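Local atomic coordinates of putative transcriptional regulator (PDB entry 2PQQ), a protein that probably binds cyclic AMP through this N-terminal domain and regulates transcription through DNA binding by the whole protein. Residues Glu19-Leu24 with Trp114-Arg118; Ser27-Val31 with Arg48-Val52; Leu33-Leu39 with Gly95-Thr99; Phe40-Gly46 with Gly89-Gly95. One frame throughout, in Å; residues are numbered along the deposited sequence. Where two conformers were deposited one is given.

Contact 1. Residues Glu19-Leu24 with Trp114-Arg118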
# COMPACT_ATOMS: atom_id res chain seq x y z
N GLU A 19 29.40 18.12 1.83
CA GLU A 19 30.56 17.27 1.61
C GLU A 19 30.13 15.91 1.06
O GLU A 19 30.75 15.42 0.12
CB GLU A 19 31.45 17.10 2.87
CG GLU A 19 32.19 15.73 2.91
CD GLU A 19 33.55 15.71 3.63
OE1 GLU A 19 33.75 14.78 4.46
OE2 GLU A 19 34.42 16.57 3.36
N GLN A 20 29.09 15.32 1.64
CA GLN A 20 28.60 14.02 1.18
C GLN A 20 28.08 14.12 -0.25
O GLN A 20 28.30 13.22 -1.06
CB GLN A 20 27.55 13.44 2.13
CG GLN A 20 28.06 13.12 3.54
CD GLN A 20 26.96 13.08 4.58
OE1 GLN A 20 25.88 13.70 4.42
NE2 GLN A 20 27.22 12.36 5.66
N SER A 21 27.40 15.22 -0.56
CA SER A 21 26.91 15.49 -1.91
C SER A 21 28.07 15.62 -2.91
O SER A 21 27.95 15.21 -4.06
CB SER A 21 26.09 16.78 -1.92
OG SER A 21 24.96 16.70 -1.06
N ALA A 22 29.18 16.23 -2.48
CA ALA A 22 30.38 16.31 -3.31
C ALA A 22 30.96 14.90 -3.62
O ALA A 22 31.33 14.61 -4.77
CB ALA A 22 31.42 17.23 -2.66
N GLU A 23 30.99 14.03 -2.61
CA GLU A 23 31.50 12.66 -2.75
C GLU A 23 30.64 11.85 -3.72
O GLU A 23 31.16 11.16 -4.59
CB GLU A 23 31.55 11.93 -1.41
CG GLU A 23 32.42 12.60 -0.34
CD GLU A 23 32.18 12.01 1.06
OE1 GLU A 23 31.08 11.45 1.31
OE2 GLU A 23 33.08 12.10 1.91
N LEU A 24 29.33 11.92 -3.51
CA LEU A 24 28.30 11.39 -4.41
C LEU A 24 28.56 11.82 -5.85
O LEU A 24 28.62 10.97 -6.75
CB LEU A 24 26.92 11.85 -3.96
CG LEU A 24 25.74 11.43 -4.85
CD1 LEU A 24 25.66 9.87 -5.13
CD2 LEU A 24 24.45 11.98 -4.22
N TRP A 114 32.57 4.40 -1.62
CA TRP A 114 32.07 5.62 -1.02
C TRP A 114 31.89 5.44 0.48
O TRP A 114 32.40 6.23 1.27
CB TRP A 114 30.80 6.08 -1.72
CG TRP A 114 30.20 7.35 -1.18
CD1 TRP A 114 30.83 8.35 -0.43
CD2 TRP A 114 28.86 7.78 -1.36
NE1 TRP A 114 29.92 9.35 -0.14
CE2 TRP A 114 28.72 9.03 -0.72
CE3 TRP A 114 27.75 7.22 -2.02
CZ2 TRP A 114 27.51 9.73 -0.71
CZ3 TRP A 114 26.54 7.92 -2.00
CH2 TRP A 114 26.44 9.15 -1.34
N LEU A 115 31.23 4.35 0.89
CA LEU A 115 31.06 4.06 2.33
C LEU A 115 32.39 3.92 3.06
O LEU A 115 32.50 4.34 4.21
CB LEU A 115 30.19 2.82 2.57
CG LEU A 115 28.82 2.77 1.89
CD1 LEU A 115 28.01 1.55 2.42
CD2 LEU A 115 28.03 4.08 2.06
N ASN A 116 33.40 3.36 2.39
CA ASN A 116 34.75 3.23 2.95
C ASN A 116 35.44 4.57 3.19
O ASN A 116 36.18 4.72 4.14
CB ASN A 116 35.63 2.38 2.04
CG ASN A 116 35.23 0.92 2.03
OD1 ASN A 116 35.95 0.05 1.51
ND2 ASN A 116 34.05 0.63 2.58
N VAL A 117 35.19 5.53 2.31
CA VAL A 117 35.74 6.88 2.45
C VAL A 117 34.97 7.69 3.51
O VAL A 117 35.55 8.54 4.21
CB VAL A 117 35.72 7.59 1.07
CG1 VAL A 117 35.81 9.09 1.20
CG2 VAL A 117 36.84 7.04 0.18
N ARG A 118 33.67 7.43 3.61
CA ARG A 118 32.77 8.27 4.41
C ARG A 118 31.70 7.39 5.07
O ARG A 118 30.56 7.28 4.59
CB ARG A 118 32.15 9.34 3.53
CG ARG A 118 31.30 10.43 4.27
CD ARG A 118 32.03 11.14 5.39
NE ARG A 118 33.41 11.47 5.05
CZ ARG A 118 34.42 11.46 5.93
NH1 ARG A 118 34.21 11.10 7.19
NH2 ARG A 118 35.65 11.79 5.53
O HOH W 1 35.89 12.35 3.09

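Contact 2. Residues Ser27-Val31 with Arg48-Val52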
# COMPACT_ATOMS: atom_id res chain seq x y z
N SER A 27 31.65 10.42 -7.43
CA SER A 27 31.48 8.96 -7.61
C SER A 27 30.68 8.59 -8.83
O SER A 27 30.75 7.46 -9.31
CB SER A 27 30.84 8.36 -6.38
OG SER A 27 31.77 8.39 -5.33
N MSE A 28 29.91 9.55 -9.36
CA MSE A 28 28.97 9.26 -10.44
C MSE A 28 29.60 9.35 -11.83
O MSE A 28 30.63 10.01 -12.03
CB MSE A 28 27.74 10.18 -10.36
CG MSE A 28 26.90 9.92 -9.10
SE MSE A 28 25.50 11.25 -8.83
CE MSE A 28 23.98 10.08 -9.24
N SER A 29 28.97 8.68 -12.79
CA SER A 29 29.39 8.79 -14.19
C SER A 29 28.35 9.48 -15.06
O SER A 29 27.13 9.37 -14.81
CB SER A 29 29.81 7.43 -14.75
OG SER A 29 29.06 6.39 -14.17
N GLU A 30 28.84 10.24 -16.04
CA GLU A 30 28.00 10.98 -16.97
C GLU A 30 27.50 10.03 -18.05
O GLU A 30 28.26 9.21 -18.54
CB GLU A 30 28.81 12.09 -17.64
CG GLU A 30 28.54 13.49 -17.13
CD GLU A 30 27.34 14.12 -17.82
OE1 GLU A 30 26.19 13.78 -17.44
OE2 GLU A 30 27.55 14.95 -18.75
N VAL A 31 26.22 10.13 -18.37
CA VAL A 31 25.62 9.38 -19.48
C VAL A 31 24.90 10.42 -20.37
O VAL A 31 24.27 11.34 -19.86
CB VAL A 31 24.65 8.27 -18.95
CG1 VAL A 31 23.98 7.55 -20.09
CG2 VAL A 31 25.40 7.25 -18.08
N ARG A 48 22.10 0.22 -11.27
CA ARG A 48 22.44 1.64 -11.29
C ARG A 48 21.22 2.47 -11.02
O ARG A 48 20.14 2.16 -11.50
CB ARG A 48 22.92 2.08 -12.69
CG ARG A 48 24.29 1.67 -13.09
CD ARG A 48 24.52 2.10 -14.53
NE ARG A 48 25.77 2.83 -14.69
CZ ARG A 48 26.16 3.43 -15.82
NH1 ARG A 48 25.39 3.40 -16.91
NH2 ARG A 48 27.32 4.08 -15.86
N LEU A 49 21.42 3.54 -10.31
CA LEU A 49 20.51 4.64 -10.15
C LEU A 49 20.93 5.76 -11.06
O LEU A 49 22.08 5.90 -11.30
CB LEU A 49 20.64 5.08 -8.72
CG LEU A 49 20.30 6.43 -8.16
CD1 LEU A 49 20.20 6.32 -6.70
CD2 LEU A 49 21.28 7.43 -8.54
N TYR A 50 19.98 6.53 -11.59
CA TYR A 50 20.32 7.69 -12.42
C TYR A 50 19.61 8.91 -11.85
O TYR A 50 18.52 8.79 -11.28
CB TYR A 50 19.87 7.51 -13.88
CG TYR A 50 20.42 6.31 -14.62
CD1 TYR A 50 21.53 6.43 -15.47
CD2 TYR A 50 19.80 5.05 -14.50
CE1 TYR A 50 22.05 5.28 -16.14
CE2 TYR A 50 20.30 3.92 -15.19
CZ TYR A 50 21.42 4.05 -15.98
OH TYR A 50 21.87 2.93 -16.68
N VAL A 51 20.17 10.07 -12.02
CA VAL A 51 19.48 11.32 -11.79
C VAL A 51 19.51 12.01 -13.12
O VAL A 51 20.54 12.16 -13.69
CB VAL A 51 20.20 12.17 -10.73
CG1 VAL A 51 19.62 13.52 -10.65
CG2 VAL A 51 20.16 11.51 -9.39
N VAL A 52 18.35 12.30 -13.67
CA VAL A 52 18.31 13.01 -14.95
C VAL A 52 18.75 14.46 -14.69
O VAL A 52 18.20 15.12 -13.81
CB VAL A 52 16.87 13.00 -15.59
CG1 VAL A 52 16.81 13.93 -16.80
CG2 VAL A 52 16.48 11.62 -15.99

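Contact 3. Residues Leu33-Leu39 with Gly95-Thr99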
# COMPACT_ATOMS: atom_id res chain seq x y z
N LEU A 33 22.27 10.59 -23.84
CA LEU A 33 21.46 9.86 -24.79
C LEU A 33 21.01 10.83 -25.87
O LEU A 33 20.70 11.97 -25.57
CB LEU A 33 20.22 9.32 -24.09
CG LEU A 33 20.35 8.46 -22.86
CD1 LEU A 33 18.95 8.16 -22.32
CD2 LEU A 33 21.07 7.21 -23.26
N ALA A 34 21.00 10.37 -27.12
CA ALA A 34 20.28 11.05 -28.19
C ALA A 34 18.81 10.64 -28.15
O ALA A 34 18.46 9.60 -27.60
CB ALA A 34 20.87 10.69 -29.55
N ARG A 35 17.95 11.47 -28.74
CA ARG A 35 16.53 11.16 -28.84
C ARG A 35 16.29 9.78 -29.46
O ARG A 35 16.90 9.43 -30.49
CB ARG A 35 15.82 12.26 -29.63
CG ARG A 35 14.34 12.03 -29.89
CD ARG A 35 13.76 13.13 -30.79
NE ARG A 35 12.97 14.10 -30.03
CZ ARG A 35 13.35 15.35 -29.74
NH1 ARG A 35 14.52 15.82 -30.15
NH2 ARG A 35 12.54 16.13 -29.04
N GLY A 36 15.41 9.00 -28.84
CA GLY A 36 15.13 7.65 -29.31
C GLY A 36 16.14 6.61 -28.83
O GLY A 36 15.96 5.42 -29.09
N ASP A 37 17.21 7.05 -28.18
CA ASP A 37 18.13 6.12 -27.50
C ASP A 37 17.39 5.45 -26.35
O ASP A 37 16.54 6.08 -25.73
CB ASP A 37 19.34 6.85 -26.93
CG ASP A 37 20.47 7.03 -27.95
OD1 ASP A 37 20.30 6.64 -29.12
OD2 ASP A 37 21.54 7.56 -27.57
N THR A 38 17.71 4.19 -26.08
CA THR A 38 17.16 3.53 -24.91
C THR A 38 18.19 3.53 -23.79
O THR A 38 19.35 3.16 -24.01
CB THR A 38 16.65 2.08 -25.18
OG1 THR A 38 17.74 1.16 -25.04
CG2 THR A 38 16.03 1.94 -26.56
N LEU A 39 17.78 3.99 -22.61
CA LEU A 39 18.62 3.94 -21.41
C LEU A 39 18.87 2.51 -20.94
O LEU A 39 20.00 2.10 -20.59
CB LEU A 39 17.96 4.74 -20.28
CG LEU A 39 18.72 4.91 -18.97
CD1 LEU A 39 20.05 5.61 -19.23
CD2 LEU A 39 17.89 5.69 -17.97
N GLY A 95 13.44 2.48 -20.62
CA GLY A 95 13.57 3.91 -20.55
C GLY A 95 14.04 4.37 -21.91
O GLY A 95 15.06 3.90 -22.40
N THR A 96 13.25 5.25 -22.52
CA THR A 96 13.53 5.76 -23.85
C THR A 96 13.66 7.29 -23.82
O THR A 96 12.81 7.98 -23.29
CB THR A 96 12.43 5.31 -24.82
OG1 THR A 96 12.42 3.87 -24.85
CG2 THR A 96 12.66 5.84 -26.24
N ALA A 97 14.76 7.79 -24.37
CA ALA A 97 15.03 9.21 -24.41
C ALA A 97 14.02 9.86 -25.36
O ALA A 97 13.87 9.45 -26.52
CB ALA A 97 16.47 9.47 -24.88
N LEU A 98 13.30 10.86 -24.87
CA LEU A 98 12.39 11.62 -25.73
C LEU A 98 13.06 12.81 -26.37
O LEU A 98 12.54 13.41 -27.34
CB LEU A 98 11.18 12.10 -24.94
CG LEU A 98 10.33 10.98 -24.40
CD1 LEU A 98 9.40 11.54 -23.30
CD2 LEU A 98 9.55 10.30 -25.54
N THR A 99 14.21 13.18 -25.80
CA THR A 99 14.98 14.33 -26.24
C THR A 99 16.45 13.97 -26.10
O THR A 99 16.80 12.82 -25.79
CB THR A 99 14.72 15.56 -25.33
OG1 THR A 99 15.05 15.22 -23.98
CG2 THR A 99 13.27 15.98 -25.37

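Contact 4. Residues Phe40-Gly46 with Gly89-Gly95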
# COMPACT_ATOMS: atom_id res chain seq x y z
N PHE A 40 17.79 1.76 -20.82
CA PHE A 40 17.87 0.34 -20.57
C PHE A 40 16.60 -0.30 -21.07
O PHE A 40 15.61 0.39 -21.30
CB PHE A 40 18.14 0.00 -19.08
CG PHE A 40 17.22 0.72 -18.10
CD1 PHE A 40 17.70 1.75 -17.29
CD2 PHE A 40 15.87 0.35 -17.99
CE1 PHE A 40 16.86 2.39 -16.37
CE2 PHE A 40 15.03 0.99 -17.09
CZ PHE A 40 15.51 2.03 -16.29
N HIS A 41 16.63 -1.62 -21.25
CA HIS A 41 15.46 -2.35 -21.71
C HIS A 41 14.83 -3.08 -20.55
O HIS A 41 15.54 -3.60 -19.71
CB HIS A 41 15.87 -3.40 -22.76
CG HIS A 41 16.18 -2.81 -24.10
ND1 HIS A 41 17.47 -2.48 -24.48
CD2 HIS A 41 15.38 -2.48 -25.13
CE1 HIS A 41 17.44 -1.99 -25.71
NE2 HIS A 41 16.19 -1.97 -26.12
N GLU A 42 13.50 -3.16 -20.53
CA GLU A 42 12.83 -4.00 -19.54
C GLU A 42 13.39 -5.43 -19.58
O GLU A 42 13.58 -6.01 -20.67
CB GLU A 42 11.32 -3.99 -19.78
CG GLU A 42 10.51 -4.77 -18.77
CD GLU A 42 9.05 -4.88 -19.16
OE1 GLU A 42 8.60 -4.22 -20.15
OE2 GLU A 42 8.35 -5.65 -18.49
N GLY A 43 13.68 -5.98 -18.40
CA GLY A 43 14.32 -7.29 -18.30
C GLY A 43 15.85 -7.29 -18.18
O GLY A 43 16.42 -8.28 -17.71
N ASP A 44 16.49 -6.21 -18.63
CA ASP A 44 17.94 -6.02 -18.48
C ASP A 44 18.38 -6.13 -17.02
O ASP A 44 17.67 -5.67 -16.12
CB ASP A 44 18.34 -4.62 -18.96
CG ASP A 44 18.50 -4.51 -20.48
OD1 ASP A 44 18.36 -5.52 -21.20
OD2 ASP A 44 18.78 -3.37 -20.92
N PRO A 45 19.57 -6.71 -16.78
CA PRO A 45 20.11 -6.59 -15.42
C PRO A 45 20.23 -5.11 -15.07
O PRO A 45 20.63 -4.33 -15.94
CB PRO A 45 21.50 -7.24 -15.55
CG PRO A 45 21.33 -8.26 -16.71
CD PRO A 45 20.42 -7.53 -17.67
N GLY A 46 19.84 -4.73 -13.86
CA GLY A 46 19.92 -3.32 -13.43
C GLY A 46 20.57 -3.17 -12.08
O GLY A 46 20.23 -3.88 -11.13
N GLY A 89 18.65 -5.98 -9.72
CA GLY A 89 17.68 -6.96 -10.18
C GLY A 89 17.18 -6.53 -11.55
O GLY A 89 17.52 -5.45 -12.00
N PRO A 90 16.41 -7.38 -12.23
CA PRO A 90 16.07 -7.00 -13.61
C PRO A 90 15.21 -5.73 -13.70
O PRO A 90 14.35 -5.50 -12.85
CB PRO A 90 15.34 -8.23 -14.17
CG PRO A 90 14.95 -9.05 -12.99
CD PRO A 90 15.86 -8.68 -11.83
N ARG A 91 15.46 -4.90 -14.72
CA ARG A 91 14.62 -3.72 -14.97
C ARG A 91 13.16 -4.11 -15.24
O ARG A 91 12.87 -5.08 -15.95
CB ARG A 91 15.15 -2.88 -16.13
CG ARG A 91 16.55 -2.38 -15.94
CD ARG A 91 16.64 -1.38 -14.78
NE ARG A 91 17.95 -0.72 -14.79
CZ ARG A 91 18.41 0.04 -13.79
NH1 ARG A 91 17.69 0.21 -12.69
NH2 ARG A 91 19.61 0.59 -13.89
N THR A 92 12.25 -3.34 -14.65
CA THR A 92 10.81 -3.59 -14.77
C THR A 92 10.21 -2.70 -15.87
O THR A 92 9.05 -2.87 -16.24
CB THR A 92 10.09 -3.31 -13.43
OG1 THR A 92 10.45 -2.00 -12.97
CG2 THR A 92 10.50 -4.31 -12.36
N ALA A 93 11.02 -1.79 -16.39
CA ALA A 93 10.61 -0.93 -17.49
C ALA A 93 11.73 -0.64 -18.52
O ALA A 93 12.91 -0.83 -18.23
CB ALA A 93 10.06 0.39 -16.94
N THR A 94 11.33 -0.19 -19.71
CA THR A 94 12.25 0.35 -20.70
C THR A 94 12.26 1.88 -20.57
O THR A 94 11.22 2.49 -20.40
CB THR A 94 11.86 -0.08 -22.13
OG1 THR A 94 11.96 -1.50 -22.22
CG2 THR A 94 12.79 0.55 -23.18
N GLY A 95 13.44 2.48 -20.62
CA GLY A 95 13.57 3.91 -20.55
C GLY A 95 14.04 4.37 -21.91
O GLY A 95 15.06 3.90 -22.40
O HOH W 2 19.97 -1.88 -16.90

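Contact 1. Residues Glu19-Leu24 with Trp114-Arg118
Glu23 grips Trp114, in the last turn of the facing helix, and Arg118, just past its end, one with each carboxylate oxygen. OE1 of Glu23 takes the indole N-H of Trp114, 2.8 Å from NE1. Glu23 OE1 lies in the ring plane of Trp114, while NE1 stands 41° out of the carboxylate plane. OE2 of Glu23 accepts from NE of Arg118 at 3.2 Å through its syn lone pair, carboxylate and guanidinium being nearly coplanar. The chain of Arg118 starts with CG anti to the backbone N (chi1 -173°) and then bends twice, which lays its aliphatic part against Glu23. The tight part is around the buried indole: Leu24 CD1 packs on Trp114 CZ3 at 3.8 Å, and the backbone of Leu24 covers one ring face. The solvent side is looser. There Glu19 OE1 hangs 3.4 Å from Arg118 NE over the guanidinium face, a pairing of charges without a directed N-H, and a water links Glu23 OE2 to Arg118 NH2. A phenylalanine in place of Trp114 would probably leave Glu23 OE1 without its indole donor and set the carboxylate freer to turn. Val121 of helix 120-139 touches Gln20, Glu23 and Trp114. The arrangement is a helix-helix contact tied by a salt-bridge network, joining the helices that precede and follow the beta roll of a cyclic nucleotide-binding domain.

Contact 2. Residues Ser27-Val31 with Arg48-Val52
Side chains alone join Ser27-Val31 to Arg48-Val52, in the curled sheet of the beta roll, where Met28, Ser29 and Val31 reach over to Arg48, Leu49, Tyr50 and Val51. The two strands are not hydrogen-bonded neighbours: the axes of 29-31 and 48-52 stay 9.2 Å apart at closest and run 64° from each other. Three separate touches bridge the distance. At the buried end, selenomethionine Met28 sends its terminal methyl CE to CD2 of Leu49 at 3.8 Å and to CG2 of Val51 at 4.1 Å. The chain runs out extended through chi2 and bends only at its last torsion (chi3 110°), which turns CE toward both branched side chains. At the other end of the segment, Val31 offers CG2, the methyl anti to its carbonyl carbon. It meets the edge of the Tyr50 ring, near the ring plane, 4.3 Å from CE1, and it also comes within 4.0 Å of NH1 of Arg48, whose side chain arrives from the opposite direction. On the more accessible side, NH2 of Arg48 makes a weak, strongly bent hydrogen bond to OG of Ser29 at 3.3 Å. Polar attachment is thus slight, and the apolar groups carry the contact. Strand 101-107 explains the spacing: its backbone bonds Ser29 through Ala105 and Val31 through Leu103, and Leu49 through Leu106 and Val51 through Leu104, so it runs between the two strands, while strand 79-80 joins 45-54 at Tyr50.

Contact 3. Residues Leu33-Leu39 with Gly95-Thr99
Leu33 swings CG opposite its own carbonyl carbon (chi1 -55°) and continues extended, which sets CD1 against CB of Ala97 at 3.8 Å. Psi of Arg35 (133°) turns the 35-36 peptide so that the Gly36 N-H faces Ala97, and the positive phi of Gly36 then completes the type II turn Ala34-Asp37. A side chain at Gly36 would jam against the preceding carbonyl oxygen. The Asp37 side chain (chi1 -86°) curls back so that OD2 accepts Ala34 N at 2.9 Å from above the carboxylate plane, bracing the turn from within. Backbone bonds then clamp Ala97 from both of its polar atoms: Gly36 N gives to Ala97 O, and Ala97 N gives to Asp37 O at 2.8 Å in a nearly straight bond. Leu39 N reaches Gly95 O at 2.7 Å, tilted from the carbonyl plane. Around this backbone the fit is close, since the small CB of Ala97 sits 3.4 Å from Ala34 O. Thr38 and Thr96 form a non-hydrogen-bonded antiparallel pair with their side chains on one face, where Thr96 OG1 bonds to His60 NE2. Beyond the strand, Thr99 OG1 takes the backbone N of Lys56. This is a type II turn leading into edge strand 38-40, which pairs with the inner strand 94-97 of a four-stranded antiparallel sheet; the chain rounds a corner at Leu39, in the beta roll of a cyclic nucleotide-binding domain.

Contact 4. Residues Phe40-Gly46 with Gly89-Gly95
Phe40 and Arg91 make the main side-chain contact, a cation-pi stack with the guanidinium lying almost flat on the ring. Arg91 CZ stands 4.2 Å from the ring centroid, the planes 22° apart. Its CD adds a CH-pi contact over the same face at 3.7 Å. Phe40 places its ring there by holding CG between its backbone N and carbonyl carbon (chi1 50°), the crowded position. Gly46 closes the sandwich: its CA covers the opposite face of the guanidinium, 3.5 Å from NE of Arg91, where a CB would clash. With an alanine in place of Phe40 the ring over that face is gone, and the Arg91 guanidinium is likely to be less firmly fixed in its rotation.

Among the hydrogen bonds, Gly43 N gives to Arg91 O, and Arg91 N gives to Asp44 O at 2.7 Å, gripping Arg91 on both sides of its backbone. Glu42 N donates to Thr94 OG1 at 2.8 Å, almost straight. Gly95 N donates to Phe40 O, and Gly89 N to Gly46 O. The type II turn His41-Asp44 is braced by Asp44 OD2, which receives His41 N. A water joins Arg91 NE to Pro45 O, and Arg91 NH2 bonds to Arg48 O beyond the two segments. Glu42 OE1 is taken by Thr62 N.

By sequence and position, 89-95 belongs to the phosphate-binding cassette of the cyclic nucleotide-binding fold. An arginine here grips the cyclic phosphate in relatives; in this model, Arg91 is held by the protein itself.

Overall arrangement
Contacts 3 and 4 lie end to end along two continuous runs of chain, 33-46 and 89-99, sharing Gly95, and repeat one device: a type II turn whose glycine N-H bonds to the facing chain and whose aspartate braces it. Contact 2 meets both through Tyr50, whose CE1 lies 3.7 Å from Leu39 CD1 of contact 3 and whose CE2 lies 3.6 Å from Arg91 NH2 of contact 4. Contact 1 stands apart at the helical end, its centre about 27 Å from that of contact 4, where the nucleotide phosphate probably binds. Helix 18-27 leads directly into strand 29-33, so contact 1 connects to contact 2 along the chain.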